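Side-chain contacts in soluble KIT ligand (Mus musculus, PDB 2O27), which binds and dimerises the receptor tyrosine kinase KIT as a non-covalent homodimeric four-helix cytokine, setting off signals for survival and proliferation in blood, germ and pigment cells: residues W42-D45 with M46-L50; L28-A32 with G33-L37; S115-N118 with R119-A123; C87-E90 with N91-K94. All blocks are in the same frame, centred on the assembly; numbering follows the deposited sequence.

Contact 1 of 4, residues W42-D45 with M46-L50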
# COMPACT_ATOMS: atom_id res chain seq x y z
N TRP A 42 -29.28 0.10 4.73
CA TRP A 42 -27.90 0.55 4.80
C TRP A 42 -27.19 0.98 3.51
O TRP A 42 -26.16 1.65 3.59
CB TRP A 42 -27.07 -0.56 5.48
CG TRP A 42 -27.20 -1.91 4.82
CD1 TRP A 42 -28.06 -2.92 5.17
CD2 TRP A 42 -26.43 -2.40 3.70
NE1 TRP A 42 -27.87 -4.00 4.35
CE2 TRP A 42 -26.89 -3.72 3.44
CE3 TRP A 42 -25.42 -1.86 2.90
CZ2 TRP A 42 -26.35 -4.50 2.40
CZ3 TRP A 42 -24.88 -2.64 1.87
CH2 TRP A 42 -25.36 -3.95 1.63
N LEU A 43 -27.71 0.60 2.35
CA LEU A 43 -27.05 0.92 1.09
C LEU A 43 -26.63 2.37 0.87
O LEU A 43 -25.46 2.64 0.55
CB LEU A 43 -27.88 0.48 -0.10
CG LEU A 43 -27.16 -0.41 -1.12
CD1 LEU A 43 -27.76 -0.17 -2.50
CD2 LEU A 43 -25.68 -0.12 -1.14
N ARG A 44 -27.57 3.29 1.01
CA ARG A 44 -27.29 4.70 0.80
C ARG A 44 -26.13 5.19 1.65
O ARG A 44 -25.21 5.86 1.15
CB ARG A 44 -28.55 5.53 1.07
CG ARG A 44 -28.39 7.01 0.81
CD ARG A 44 -28.27 7.75 2.12
NE ARG A 44 -28.16 9.21 2.00
CZ ARG A 44 -27.95 10.00 3.04
NH1 ARG A 44 -27.84 9.46 4.25
NH2 ARG A 44 -27.82 11.31 2.89
N ASP A 45 -26.18 4.89 2.94
CA ASP A 45 -25.13 5.31 3.84
C ASP A 45 -23.81 4.63 3.47
O ASP A 45 -22.78 5.28 3.43
CB ASP A 45 -25.48 4.98 5.29
CG ASP A 45 -26.57 5.87 5.83
OD1 ASP A 45 -26.58 7.06 5.51
OD2 ASP A 45 -27.42 5.39 6.60
N MET A 46 -23.86 3.34 3.18
CA MET A 46 -22.64 2.61 2.84
C MET A 46 -21.97 3.10 1.56
O MET A 46 -20.74 3.14 1.47
CB MET A 46 -22.91 1.11 2.71
CG MET A 46 -22.59 0.32 3.99
SD MET A 46 -20.84 0.45 4.52
CE MET A 46 -20.04 -0.06 3.05
N VAL A 47 -22.79 3.46 0.58
CA VAL A 47 -22.27 3.96 -0.67
C VAL A 47 -21.60 5.31 -0.39
O VAL A 47 -20.56 5.63 -0.95
CB VAL A 47 -23.42 4.06 -1.72
CG1 VAL A 47 -24.17 5.36 -1.57
CG2 VAL A 47 -22.87 3.86 -3.09
N ILE A 48 -22.17 6.09 0.52
CA ILE A 48 -21.59 7.38 0.86
C ILE A 48 -20.24 7.14 1.57
O ILE A 48 -19.25 7.81 1.27
CB ILE A 48 -22.55 8.21 1.76
CG1 ILE A 48 -23.67 8.81 0.89
CG2 ILE A 48 -21.81 9.32 2.48
CD1 ILE A 48 -24.77 9.57 1.71
N GLN A 49 -20.20 6.16 2.48
CA GLN A 49 -18.97 5.83 3.21
C GLN A 49 -17.86 5.29 2.29
O GLN A 49 -16.69 5.58 2.47
CB GLN A 49 -19.27 4.80 4.32
CG GLN A 49 -20.13 5.31 5.46
CD GLN A 49 -19.68 6.68 5.99
OE1 GLN A 49 -18.49 6.95 6.14
NE2 GLN A 49 -20.64 7.55 6.26
N LEU A 50 -18.23 4.48 1.31
CA LEU A 50 -17.23 3.94 0.41
C LEU A 50 -16.63 5.09 -0.37
O LEU A 50 -15.42 5.15 -0.56
CB LEU A 50 -17.86 2.91 -0.53
CG LEU A 50 -18.20 1.61 0.21
CD1 LEU A 50 -19.10 0.70 -0.67
CD2 LEU A 50 -16.88 0.90 0.60
O HOH W 1 -23.67 8.09 5.55
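Arg44 and Ile48, one helical turn apart, meet where the methyl CD1 of Ile48 lies over one face of the guanidinium, 3.3 Å above its plane and displaced toward the rim; its nearest atom there is NE, 3.4 Å from CD1. A flat cation that keeps its N-H groups in its own plane can accept such an apolar cover. The arginine chain starts anti to its own backbone nitrogen (chi1 -177°) and then bends at chi2, which brings the group beside the isoleucine. NH1 makes a salt bridge with Asp45 OD1 at 3.0 Å, though the N-H points poorly and the hydrogen bond is weak, while NE pairs with Glu89 of helix 70-91. A water links Asp45 OD1 to NE2 of Gln49, whose OE1 takes a hydrogen bond from Asn29.

On the buried side Met46 runs past Trp42, with CG 3.7 Å from ring atom CE3 and CB level with the ring at its edge. Large and flexible, the methionine bridges from the indole to Ile116 and Ser120 of helix 110-124; NE1 of the indole is bound to the carbonyl of Leu37. Main-chain bonds set this spacing, the first being Met46 N to Trp42 O at 2.9 Å. With Trp42 as N-cap residue, this is the amphipathic first turn of a core helix in a four-helix cytokine.

Contact 2 of 4, residues L28-A32 with G33-L37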
# COMPACT_ATOMS: atom_id res chain seq x y z
N LEU A 28 -12.63 2.78 7.00
CA LEU A 28 -14.01 2.87 6.54
C LEU A 28 -14.97 3.02 7.73
O LEU A 28 -14.87 2.29 8.73
CB LEU A 28 -14.36 1.61 5.74
CG LEU A 28 -15.80 1.37 5.27
CD1 LEU A 28 -16.21 2.41 4.20
CD2 LEU A 28 -15.90 -0.04 4.71
N ASN A 29 -15.88 3.99 7.66
CA ASN A 29 -16.87 4.18 8.71
C ASN A 29 -17.93 3.18 8.27
O ASN A 29 -18.73 3.42 7.36
CB ASN A 29 -17.39 5.61 8.70
CG ASN A 29 -16.27 6.61 8.92
OD1 ASN A 29 -15.41 6.41 9.78
ND2 ASN A 29 -16.27 7.68 8.15
N TYR A 30 -17.86 2.01 8.89
CA TYR A 30 -18.71 0.88 8.59
C TYR A 30 -20.10 1.08 9.16
O TYR A 30 -20.25 1.47 10.32
CB TYR A 30 -18.04 -0.37 9.17
CG TYR A 30 -18.68 -1.69 8.78
CD1 TYR A 30 -18.43 -2.28 7.54
CD2 TYR A 30 -19.53 -2.36 9.67
CE1 TYR A 30 -19.01 -3.50 7.19
CE2 TYR A 30 -20.12 -3.57 9.33
CZ TYR A 30 -19.85 -4.14 8.09
OH TYR A 30 -20.42 -5.34 7.77
N VAL A 31 -21.11 0.84 8.33
CA VAL A 31 -22.51 0.98 8.74
C VAL A 31 -22.99 -0.37 9.29
O VAL A 31 -23.25 -1.30 8.54
CB VAL A 31 -23.40 1.41 7.54
CG1 VAL A 31 -24.88 1.38 7.93
CG2 VAL A 31 -23.00 2.81 7.06
N ALA A 32 -23.10 -0.45 10.61
CA ALA A 32 -23.53 -1.68 11.30
C ALA A 32 -24.81 -2.32 10.78
O ALA A 32 -25.79 -1.64 10.51
CB ALA A 32 -23.66 -1.40 12.79
N GLY A 33 -24.80 -3.64 10.67
CA GLY A 33 -25.98 -4.35 10.22
C GLY A 33 -25.98 -4.56 8.72
O GLY A 33 -26.89 -5.18 8.17
N MET A 34 -24.95 -4.05 8.07
CA MET A 34 -24.86 -4.21 6.63
C MET A 34 -24.82 -5.69 6.28
O MET A 34 -25.22 -6.08 5.18
CB MET A 34 -23.60 -3.55 6.11
CG MET A 34 -23.30 -3.97 4.69
SD MET A 34 -21.57 -4.22 4.41
CE MET A 34 -21.55 -4.22 2.63
N ASP A 35 -24.34 -6.51 7.20
CA ASP A 35 -24.26 -7.94 6.91
C ASP A 35 -25.53 -8.73 7.20
O ASP A 35 -25.66 -9.88 6.76
CB ASP A 35 -23.05 -8.56 7.62
CG ASP A 35 -22.84 -8.05 9.04
OD1 ASP A 35 -21.80 -8.37 9.64
OD2 ASP A 35 -23.72 -7.33 9.56
N VAL A 36 -26.49 -8.13 7.90
CA VAL A 36 -27.74 -8.82 8.22
C VAL A 36 -29.00 -8.06 7.83
O VAL A 36 -29.99 -8.64 7.37
CB VAL A 36 -27.83 -9.14 9.75
CG1 VAL A 36 -26.66 -10.00 10.17
CG2 VAL A 36 -27.85 -7.86 10.55
N LEU A 37 -28.97 -6.74 8.00
CA LEU A 37 -30.12 -5.91 7.71
C LEU A 37 -30.52 -5.85 6.25
O LEU A 37 -29.71 -6.06 5.35
CB LEU A 37 -29.86 -4.49 8.21
CG LEU A 37 -30.76 -3.80 9.22
CD1 LEU A 37 -31.37 -4.78 10.22
CD2 LEU A 37 -29.92 -2.74 9.92
O HOH W 2 -19.84 -7.17 10.43
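A Met-aromatic contact across a type II beta turn joins Tyr30, at the end of strand 26-30, to Met34 in the loop that leads to helix 43-58. The turn runs from Val31 to Met34 and is closed by Met34 N donating to Val31 O at 3.3 Å. Gly33 suits its third position, where a type II turn calls for a positive phi that glycine adopts easily. The carbonyl of Gly33 in turn accepts from the amides of Val36 and Leu37, so the chain curls again directly after the first turn.

Met34 SD sits 4.8 Å from the centroid of the Tyr30 ring, 55° off its normal. The approach is oblique, and the nearest atoms are at the phenol end, with OH 3.7 Å and CE1 3.8 Å from the sulfur. Tyr30 extends anti to its backbone nitrogen (chi1 -172°), which carries the ring along the turn to Met34. Beyond the sulfur, the methionine continues to Ile116 and Ser120 of helix 110-124, while Arg106 of the partner strand makes a cation-pi contact with the tyrosine.

The phenol also has Asp35 nearby, its carboxylate turned 80° from the ring, with OH and OD1 3.8 Å apart. Tyrosine therefore serves two environments, its ring meeting polarisable sulfur and its hydroxyl lying near a carboxylate without bonding to it directly, a mixed chemistry consistent with a turn at the edge of the core.

Contact 3 of 4, residues S115-N118 with R119-A123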
# COMPACT_ATOMS: atom_id res chain seq x y z
N SER A 115 -14.22 -6.30 -0.50
CA SER A 115 -15.22 -7.35 -0.37
C SER A 115 -16.51 -6.63 0.03
O SER A 115 -17.58 -6.97 -0.45
CB SER A 115 -14.82 -8.33 0.74
OG SER A 115 -15.87 -9.23 1.02
N ILE A 116 -16.38 -5.63 0.91
CA ILE A 116 -17.50 -4.82 1.36
C ILE A 116 -18.03 -4.02 0.18
O ILE A 116 -19.24 -3.81 0.06
CB ILE A 116 -17.06 -3.78 2.44
CG1 ILE A 116 -16.39 -4.48 3.62
CG2 ILE A 116 -18.25 -2.96 2.87
CD1 ILE A 116 -17.14 -5.70 4.11
N PHE A 117 -17.10 -3.57 -0.65
CA PHE A 117 -17.41 -2.78 -1.84
C PHE A 117 -18.21 -3.64 -2.83
O PHE A 117 -19.26 -3.21 -3.32
CB PHE A 117 -16.10 -2.29 -2.48
CG PHE A 117 -16.27 -1.62 -3.80
CD1 PHE A 117 -16.28 -0.23 -3.90
CD2 PHE A 117 -16.45 -2.37 -4.95
CE1 PHE A 117 -16.47 0.39 -5.12
CE2 PHE A 117 -16.65 -1.75 -6.18
CZ PHE A 117 -16.66 -0.37 -6.27
N ASN A 118 -17.71 -4.83 -3.12
CA ASN A 118 -18.38 -5.75 -4.04
C ASN A 118 -19.75 -6.13 -3.52
O ASN A 118 -20.71 -6.22 -4.29
CB ASN A 118 -17.56 -7.01 -4.24
CG ASN A 118 -16.49 -6.82 -5.27
OD1 ASN A 118 -15.57 -7.62 -5.38
ND2 ASN A 118 -16.61 -5.76 -6.06
N ARG A 119 -19.85 -6.35 -2.22
CA ARG A 119 -21.14 -6.70 -1.64
C ARG A 119 -22.11 -5.53 -1.70
O ARG A 119 -23.30 -5.74 -1.87
CB ARG A 119 -20.97 -7.23 -0.21
CG ARG A 119 -20.38 -8.65 -0.19
CD ARG A 119 -20.20 -9.24 1.21
NE ARG A 119 -18.92 -8.87 1.82
CZ ARG A 119 -18.36 -9.54 2.83
NH1 ARG A 119 -18.95 -10.62 3.33
NH2 ARG A 119 -17.20 -9.14 3.33
N SER A 120 -21.62 -4.29 -1.57
CA SER A 120 -22.50 -3.13 -1.64
C SER A 120 -22.99 -2.99 -3.08
O SER A 120 -24.17 -2.73 -3.34
CB SER A 120 -21.77 -1.84 -1.24
OG SER A 120 -21.54 -1.78 0.15
N ILE A 121 -22.07 -3.15 -4.01
CA ILE A 121 -22.41 -3.06 -5.42
C ILE A 121 -23.48 -4.07 -5.77
O ILE A 121 -24.46 -3.74 -6.44
CB ILE A 121 -21.17 -3.31 -6.28
CG1 ILE A 121 -20.16 -2.18 -6.06
CG2 ILE A 121 -21.57 -3.46 -7.74
CD1 ILE A 121 -20.70 -0.79 -6.38
N ASP A 122 -23.30 -5.31 -5.32
CA ASP A 122 -24.26 -6.36 -5.60
C ASP A 122 -25.62 -6.01 -5.03
O ASP A 122 -26.63 -6.19 -5.69
CB ASP A 122 -23.78 -7.70 -5.05
CG ASP A 122 -22.59 -8.24 -5.83
OD1 ASP A 122 -22.43 -7.84 -7.00
OD2 ASP A 122 -21.82 -9.05 -5.27
N ALA A 123 -25.63 -5.51 -3.80
CA ALA A 123 -26.87 -5.13 -3.14
C ALA A 123 -27.58 -4.07 -3.99
O ALA A 123 -28.80 -4.07 -4.11
CB ALA A 123 -26.57 -4.58 -1.77
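Helix 110-124, the last helix of the chain, presents an inward face and a polar flank here. On the inward face, Ile121 lies one turn after Phe117 and lays CG1 over the ring in a CH-pi contact, 4.0 Å from the centroid and 30° off the normal. The closest ring atom is CE2, at 3.5 Å from CG1. Phe117 leaves the helix anti to its backbone nitrogen (chi1 173°), which brings the ring alongside the next turn, under the branched isoleucine.

Phe117 is buried in the core of the four-helix cytokine fold, packing also on Leu54 of helix 43-58 and Leu77 of helix 70-91, while Ile121 sits at the margin of that core, against Leu84. Ser120 is small enough to sit against Met46 and Leu50 in this interior. Its buried hydroxyl donates to Ile116 O at 3.1 Å, while its own amide reaches the same oxygen from the opposite face of the carbonyl plane.

On the flank, Arg119 folds back over the preceding turn. NE adds a weak bond to Ser115 O at 3.2 Å, beside the regular one from the Arg119 amide. Ser115 OG lies over a face of the guanidinium, and Ile116 CD1 comes within 3.5 Å of NH2.

Contact 4 of 4, residues C87-E90 with N91-K94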
# COMPACT_ATOMS: atom_id res chain seq x y z
N CYS A 87 -27.54 8.28 -7.54
CA CYS A 87 -28.74 7.45 -7.60
C CYS A 87 -29.42 7.31 -6.23
O CYS A 87 -30.60 7.60 -6.08
CB CYS A 87 -28.36 6.07 -8.17
SG CYS A 87 -29.70 4.85 -8.37
N MET A 88 -28.67 6.88 -5.22
CA MET A 88 -29.26 6.70 -3.89
C MET A 88 -29.73 8.00 -3.24
O MET A 88 -30.74 8.03 -2.55
CB MET A 88 -28.29 5.98 -2.96
CG MET A 88 -27.95 4.55 -3.38
SD MET A 88 -29.29 3.36 -3.16
CE MET A 88 -30.09 3.41 -4.76
N GLU A 89 -29.00 9.10 -3.46
CA GLU A 89 -29.39 10.36 -2.85
C GLU A 89 -30.65 10.92 -3.52
O GLU A 89 -31.54 11.43 -2.85
CB GLU A 89 -28.24 11.37 -2.97
CG GLU A 89 -28.34 12.49 -1.98
CD GLU A 89 -28.31 11.98 -0.55
OE1 GLU A 89 -27.96 10.80 -0.35
OE2 GLU A 89 -28.62 12.74 0.37
N GLU A 90 -30.70 10.81 -4.84
CA GLU A 90 -31.83 11.28 -5.62
C GLU A 90 -33.12 10.53 -5.25
O GLU A 90 -34.22 11.02 -5.49
CB GLU A 90 -31.54 11.06 -7.11
CG GLU A 90 -32.52 11.72 -8.05
CD GLU A 90 -32.27 13.20 -8.23
OE1 GLU A 90 -33.18 13.90 -8.71
OE2 GLU A 90 -31.15 13.67 -7.90
N ASN A 91 -32.98 9.34 -4.65
CA ASN A 91 -34.14 8.53 -4.28
C ASN A 91 -34.19 8.17 -2.80
O ASN A 91 -35.04 7.38 -2.39
CB ASN A 91 -34.16 7.23 -5.09
CG ASN A 91 -34.00 7.46 -6.59
OD1 ASN A 91 -33.76 6.51 -7.34
ND2 ASN A 91 -34.15 8.70 -7.03
N ALA A 92 -33.30 8.73 -2.00
CA ALA A 92 -33.26 8.43 -0.57
C ALA A 92 -34.55 8.81 0.15
O ALA A 92 -35.23 9.76 -0.25
CB ALA A 92 -32.08 9.13 0.08
N PRO A 93 -34.91 8.07 1.21
CA PRO A 93 -36.12 8.35 1.99
C PRO A 93 -35.95 9.69 2.69
O PRO A 93 -34.85 10.24 2.70
CB PRO A 93 -36.17 7.20 2.99
CG PRO A 93 -35.45 6.09 2.28
CD PRO A 93 -34.28 6.82 1.67
N LYS A 94 -37.02 10.22 3.27
CA LYS A 94 -36.92 11.50 3.97
C LYS A 94 -36.03 11.36 5.20
O LYS A 94 -36.12 10.38 5.94
CB LYS A 94 -38.30 12.01 4.36
CG LYS A 94 -39.11 12.54 3.18
CD LYS A 94 -38.42 13.72 2.50
CE LYS A 94 -38.42 14.98 3.37
NZ LYS A 94 -37.69 14.80 4.65
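The backbone N-H of Asn91 is shared between two carbonyls at the C-terminal end of helix 70-91, Cys87 O and Met88 O, each 3.3 Å from Asn91 N. Both bonds are weak; the one to Cys87 is strongly bent, with an N-H...O angle of 125°. Ala92 N follows with a straighter but long and likewise weak bond to Glu89 O, at 3.3 Å. Partners thus change from four residues back to three as the helical pattern gives way to the loop.

The Asn91 side chain folds over this loosely bonded turn. Its CG stands anti to the carbonyl carbon (chi1 -51°), which brings it within 3.4 Å of Cys87 O and places ND2 2.8 Å from Glu90 O. A short, polar side chain suits this place, lying as it does against the carbonyls of Cys87 and Glu90. Ala92, with only a methyl to place, sets CB 3.2 Å from Met88 O.

On the inward side, Cys87 is tied by a disulfide to Cys2 and touches Phe124 of helix 110-124. Met88 touches both that phenylalanine and Leu43 of helix 43-58, while Glu89, the salt-bridge partner of Arg44, packs on Ile48 of the same helix.

Along the chain the order is contact 2, contact 1, contact 4, contact 3. Contact 1, on helix 43-58, touches each of the others, with centres 9 Å from contact 2, 10 Å from contact 3 and 11 Å from contact 4. Contact 2 leads from strand 26-30 of the two-stranded antiparallel sheet into that helix and also packs on contact 3, on helix 110-124. Contact 4 lies at the C-terminal end region of helix 70-91 and farther off, its centre 18 Å from those of contacts 2 and 3. Joined through the start of helix 43-58, the contacts link three helices and the sheet within the receptor-binding cytokine domain, predicted to be extracellular.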